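Cytidine deaminase (Mycobacterium leprae, PDB 3R2N) probably catalyses the zinc-dependent hydrolytic deamination of cytidine to uridine in pyrimidine salvage, working as a homotetramer. Local coordinates at residues 8-21 with 34-48. Sequence-based numbering, arbitrary orientation.
Sequences VNWDTLQKAAVAAR and GVAGFVNDGRLITGV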
loop_
_atom_site.group_PDB
_atom_site.type_symbol
_atom_site.label_atom_id
_atom_site.label_comp_id
_atom_site.label_asym_id
_atom_site.label_seq_id
_atom_site.Cartn_x
_atom_site.Cartn_y
_atom_site.Cartn_z
ATOM N N VAL D 8 3.023 -27.511 16.595
ATOM C CA VAL D 8 3.457 -26.954 15.321
ATOM C C VAL D 8 4.839 -27.505 14.988
ATOM O O VAL D 8 5.752 -27.455 15.831
ATOM C CB VAL D 8 3.424 -25.405 15.309
ATOM C CG1 VAL D 8 4.125 -24.863 14.073
ATOM C CG2 VAL D 8 1.981 -24.907 15.347
ATOM N N ASN D 9 4.954 -28.081 13.789
ATOM C CA ASN D 9 6.242 -28.505 13.242
ATOM C C ASN D 9 6.890 -27.369 12.469
ATOM O O ASN D 9 6.568 -27.125 11.312
ATOM C CB ASN D 9 6.118 -29.747 12.348
ATOM C CG ASN D 9 7.477 -30.391 12.046
ATOM O OD1 ASN D 9 8.472 -29.705 11.783
ATOM N ND2 ASN D 9 7.519 -31.721 12.085
ATOM N N TRP D 10 7.818 -26.684 13.119
ATOM C CA TRP D 10 8.426 -25.498 12.538
ATOM C C TRP D 10 9.406 -25.820 11.406
ATOM O O TRP D 10 9.542 -25.045 10.466
ATOM C CB TRP D 10 9.063 -24.649 13.634
ATOM C CG TRP D 10 8.069 -24.130 14.637
ATOM C CD1 TRP D 10 7.801 -24.658 15.873
ATOM C CD2 TRP D 10 7.215 -22.975 14.498
ATOM N NE1 TRP D 10 6.843 -23.899 16.513
ATOM C CE2 TRP D 10 6.461 -22.866 15.691
ATOM C CE3 TRP D 10 7.024 -22.020 13.483
ATOM C CZ2 TRP D 10 5.528 -21.843 15.905
ATOM C CZ3 TRP D 10 6.096 -21.000 13.691
ATOM C CH2 TRP D 10 5.358 -20.921 14.904
ATOM N N ASP D 11 10.075 -26.967 11.503
ATOM C CA ASP D 11 10.825 -27.543 10.383
ATOM C C ASP D 11 10.022 -27.596 9.074
ATOM O O ASP D 11 10.513 -27.206 8.006
ATOM C CB ASP D 11 11.264 -28.963 10.739
ATOM C CG ASP D 11 12.754 -29.075 10.947
ATOM O OD1 ASP D 11 13.490 -29.034 9.918
ATOM O OD2 ASP D 11 13.181 -29.212 12.126
ATOM N N THR D 12 8.798 -28.107 9.152
ATOM C CA THR D 12 7.978 -28.259 7.958
ATOM C C THR D 12 7.710 -26.902 7.346
ATOM O O THR D 12 7.917 -26.708 6.153
ATOM C CB THR D 12 6.683 -28.968 8.271
ATOM O OG1 THR D 12 6.994 -30.300 8.666
ATOM C CG2 THR D 12 5.778 -29.019 7.059
ATOM N N LEU D 13 7.285 -25.956 8.174
ATOM C CA LEU D 13 7.067 -24.579 7.718
ATOM C C LEU D 13 8.329 -23.945 7.081
ATOM O O LEU D 13 8.239 -23.295 6.038
ATOM C CB LEU D 13 6.523 -23.724 8.860
ATOM C CG LEU D 13 5.137 -24.099 9.382
ATOM C CD1 LEU D 13 4.712 -23.117 10.459
ATOM C CD2 LEU D 13 4.095 -24.146 8.253
ATOM N N GLN D 14 9.503 -24.188 7.675
ATOM C CA GLN D 14 10.759 -23.579 7.198
ATOM C C GLN D 14 11.165 -24.110 5.820
ATOM O O GLN D 14 11.490 -23.322 4.893
ATOM C CB GLN D 14 11.856 -23.682 8.275
ATOM C CG GLN D 14 13.150 -24.381 7.901
ATOM C CD GLN D 14 14.136 -23.484 7.215
ATOM O OE1 GLN D 14 14.759 -23.874 6.227
ATOM N NE2 GLN D 14 14.298 -22.273 7.734
ATOM N N LYS D 15 11.085 -25.431 5.670
ATOM C CA LYS D 15 11.319 -26.105 4.384
ATOM C C LYS D 15 10.313 -25.653 3.326
ATOM O O LYS D 15 10.692 -25.414 2.185
ATOM C CB LYS D 15 11.291 -27.627 4.534
ATOM C CG LYS D 15 12.565 -28.203 5.170
ATOM C CD LYS D 15 12.351 -29.649 5.615
ATOM C CE LYS D 15 13.126 -29.952 6.884
ATOM N NZ LYS D 15 14.409 -30.722 6.681
ATOM N N ALA D 16 9.043 -25.542 3.708
ATOM C CA ALA D 16 7.985 -25.110 2.765
ATOM C C ALA D 16 8.209 -23.685 2.286
ATOM O O ALA D 16 8.007 -23.390 1.110
ATOM C CB ALA D 16 6.618 -25.242 3.386
ATOM N N ALA D 17 8.640 -22.814 3.201
ATOM C CA ALA D 17 8.946 -21.419 2.871
ATOM C C ALA D 17 10.202 -21.275 2.007
ATOM O O ALA D 17 10.245 -20.431 1.126
ATOM C CB ALA D 17 9.056 -20.557 4.147
ATOM N N VAL D 18 11.231 -22.079 2.268
ATOM C CA VAL D 18 12.422 -22.108 1.415
ATOM C C VAL D 18 11.988 -22.524 0.020
ATOM O O VAL D 18 12.362 -21.881 -0.967
ATOM C CB VAL D 18 13.493 -23.093 1.965
ATOM C CG1 VAL D 18 14.475 -23.542 0.853
ATOM C CG2 VAL D 18 14.216 -22.468 3.150
ATOM N N ALA D 19 11.169 -23.576 -0.053
ATOM C CA ALA D 19 10.684 -24.082 -1.329
ATOM C C ALA D 19 9.904 -23.013 -2.104
ATOM O O ALA D 19 10.188 -22.767 -3.291
ATOM C CB ALA D 19 9.820 -25.338 -1.106
ATOM N N ALA D 20 8.948 -22.355 -1.447
ATOM C CA ALA D 20 8.117 -21.362 -2.154
ATOM C C ALA D 20 8.974 -20.184 -2.660
ATOM O O ALA D 20 8.687 -19.596 -3.711
ATOM C CB ALA D 20 6.961 -20.856 -1.261
ATOM N N ARG D 21 10.048 -19.889 -1.924
ATOM C CA ARG D 21 10.939 -18.762 -2.204
ATOM C C ARG D 21 11.537 -18.823 -3.627
ATOM O O ARG D 21 11.850 -17.784 -4.217
ATOM C CB ARG D 21 12.035 -18.679 -1.134
ATOM C CG ARG D 21 12.880 -17.406 -1.174
ATOM C CD ARG D 21 14.355 -17.768 -1.243
ATOM N NE ARG D 21 14.814 -18.308 0.029
ATOM C CZ ARG D 21 15.683 -19.296 0.161
ATOM N NH1 ARG D 21 16.198 -19.881 -0.909
ATOM N NH2 ARG D 21 16.030 -19.701 1.374
ATOM N N GLY D 34 10.175 -16.096 1.197
ATOM C CA GLY D 34 9.127 -17.090 1.174
ATOM C C GLY D 34 8.475 -17.141 2.536
ATOM O O GLY D 34 9.102 -16.784 3.540
ATOM N N VAL D 35 7.196 -17.530 2.569
ATOM C CA VAL D 35 6.486 -17.670 3.839
ATOM C C VAL D 35 5.610 -18.893 3.771
ATOM O O VAL D 35 5.156 -19.284 2.703
ATOM C CB VAL D 35 5.640 -16.398 4.219
ATOM C CG1 VAL D 35 4.426 -16.187 3.261
ATOM C CG2 VAL D 35 5.171 -16.480 5.650
ATOM N N ALA D 36 5.356 -19.490 4.919
ATOM C CA ALA D 36 4.535 -20.662 4.971
ATOM C C ALA D 36 3.792 -20.617 6.298
ATOM O O ALA D 36 4.341 -20.169 7.320
ATOM C CB ALA D 36 5.406 -21.963 4.852
ATOM N N GLY D 37 2.559 -21.130 6.266
ATOM C CA GLY D 37 1.631 -21.028 7.371
ATOM C C GLY D 37 0.832 -22.305 7.522
ATOM O O GLY D 37 0.557 -22.981 6.540
ATOM N N PHE D 38 0.497 -22.651 8.765
ATOM C CA PHE D 38 -0.557 -23.630 9.035
ATOM C C PHE D 38 -1.866 -22.924 9.319
ATOM O O PHE D 38 -1.908 -21.947 10.066
ATOM C CB PHE D 38 -0.186 -24.502 10.212
ATOM C CG PHE D 38 0.816 -25.562 9.884
ATOM C CD1 PHE D 38 0.606 -26.428 8.813
ATOM C CD2 PHE D 38 1.961 -25.722 10.664
ATOM C CE1 PHE D 38 1.530 -27.453 8.507
ATOM C CE2 PHE D 38 2.887 -26.743 10.370
ATOM C CZ PHE D 38 2.667 -27.598 9.270
ATOM N N VAL D 39 -2.937 -23.402 8.704
ATOM C CA VAL D 39 -4.267 -22.837 8.955
ATOM C C VAL D 39 -4.889 -23.680 10.084
ATOM O O VAL D 39 -4.339 -24.736 10.442
ATOM C CB VAL D 39 -5.120 -22.803 7.663
ATOM C CG1 VAL D 39 -6.289 -21.916 7.839
ATOM C CG2 VAL D 39 -4.280 -22.263 6.508
ATOM N N ASN D 40 -5.983 -23.197 10.673
ATOM C CA ASN D 40 -6.638 -23.873 11.790
ATOM C C ASN D 40 -7.307 -25.207 11.434
ATOM O O ASN D 40 -7.731 -25.935 12.336
ATOM C CB ASN D 40 -7.613 -22.937 12.530
ATOM C CG ASN D 40 -8.727 -22.419 11.638
ATOM O OD1 ASN D 40 -8.649 -22.514 10.402
ATOM N ND2 ASN D 40 -9.774 -21.851 12.258
ATOM N N ASP D 41 -7.394 -25.522 10.134
ATOM C CA ASP D 41 -7.775 -26.879 9.677
ATOM C C ASP D 41 -6.571 -27.787 9.377
ATOM O O ASP D 41 -6.731 -28.902 8.861
ATOM C CB ASP D 41 -8.733 -26.813 8.470
ATOM C CG ASP D 41 -8.029 -26.473 7.140
ATOM O OD1 ASP D 41 -6.920 -25.900 7.150
ATOM O OD2 ASP D 41 -8.617 -26.779 6.063
ATOM N N GLY D 42 -5.371 -27.288 9.664
ATOM C CA GLY D 42 -4.133 -28.032 9.428
ATOM C C GLY D 42 -3.448 -27.917 8.066
ATOM O O GLY D 42 -2.350 -28.474 7.878
ATOM N N ARG D 43 -4.080 -27.247 7.104
ATOM C CA ARG D 43 -3.440 -27.100 5.790
ATOM C C ARG D 43 -2.316 -26.066 5.755
ATOM O O ARG D 43 -2.327 -25.049 6.481
ATOM C CB ARG D 43 -4.442 -26.845 4.648
ATOM C CG ARG D 43 -4.868 -25.413 4.467
ATOM C CD ARG D 43 -6.029 -25.335 3.482
ATOM N NE ARG D 43 -6.507 -23.965 3.331
ATOM C CZ ARG D 43 -7.409 -23.374 4.125
ATOM N NH1 ARG D 43 -7.767 -22.111 3.877
ATOM N NH2 ARG D 43 -7.977 -24.030 5.147
ATOM N N LEU D 44 -1.343 -26.369 4.906
ATOM C CA LEU D 44 -0.169 -25.540 4.712
ATOM C C LEU D 44 -0.415 -24.581 3.561
ATOM O O LEU D 44 -0.752 -25.011 2.465
ATOM C CB LEU D 44 1.038 -26.417 4.387
ATOM C CG LEU D 44 2.393 -25.880 4.862
ATOM C CD1 LEU D 44 3.391 -27.033 4.965
ATOM C CD2 LEU D 44 2.959 -24.768 3.997
ATOM N N ILE D 45 -0.253 -23.289 3.815
ATOM C CA ILE D 45 -0.240 -22.314 2.748
ATOM C C ILE D 45 1.093 -21.576 2.667
ATOM O O ILE D 45 1.889 -21.651 3.592
ATOM C CB ILE D 45 -1.468 -21.368 2.774
ATOM C CG1 ILE D 45 -1.554 -20.569 4.085
ATOM C CG2 ILE D 45 -2.733 -22.197 2.488
ATOM C CD1 ILE D 45 -2.774 -19.626 4.150
ATOM N N THR D 46 1.354 -20.921 1.535
ATOM C CA THR D 46 2.633 -20.237 1.293
ATOM C C THR D 46 2.383 -18.938 0.539
ATOM O O THR D 46 1.264 -18.679 0.100
ATOM C CB THR D 46 3.554 -21.053 0.408
ATOM O OG1 THR D 46 2.985 -21.106 -0.916
ATOM C CG2 THR D 46 3.764 -22.464 0.954
ATOM N N GLY D 47 3.444 -18.141 0.388
ATOM C CA GLY D 47 3.395 -16.849 -0.296
ATOM C C GLY D 47 4.823 -16.421 -0.584
ATOM O O GLY D 47 5.747 -16.804 0.153
ATOM N N VAL D 48 5.001 -15.672 -1.670
ATOM C CA VAL D 48 6.292 -15.106 -2.049
ATOM C C VAL D 48 6.117 -13.617 -2.265
ATOM O O VAL D 48 4.997 -13.147 -2.594
ATOM C CB VAL D 48 6.832 -15.705 -3.371
ATOM C CG1 VAL D 48 7.090 -17.197 -3.207
ATOM C CG2 VAL D 48 5.858 -15.435 -4.535
#
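A17 and G34 bring helix 10-21 against the first hairpin of the cytidine deaminase fold, in which helices flank a mixed beta-sheet. The helix axis comes within 6.0 Å of strand 34-39 and runs at 140° to it, roughly antiparallel, whereas strand 44-48 lies farther off and runs more nearly along the helix direction. Where the C-terminal half of the helix passes the start of strand 34-39, the approach is close enough for backbone to meet backbone: G34 CA directs a C-H at A17 O (3.5 Å, 159° at the hydrogen), a contact that a residue without a side chain permits. Along the middle, small residues keep the spacing short, with A16 CB 3.8 Å from A36 CB and A36 CB also lying against L13 O. The alanines of the helix also face strand 44-48, where A20 CB meets T46 CB and A16 CB touches L44 CD2 at 3.7 Å.

The hairpin's opposite face carries V35 and I45, which pack on M65 of helix 61-71; the sheet therefore separates the two helices. Near the turn, larger side chains fill the wider gap. F38 points toward the helix, and its ring receives L13 CD2 over one face as a CH-pi contact, 3.6 Å from the centroid and 16° off the normal. V8 CG1 and N9 O instead approach the ring edge. N9 also caps the helix, its OD1 accepting from T12 N, which sits above the carbonyl plane. From that same first turn, T12 CG2 reaches L44 CD1 at 3.7 Å and meets the F38 ring obliquely at CZ.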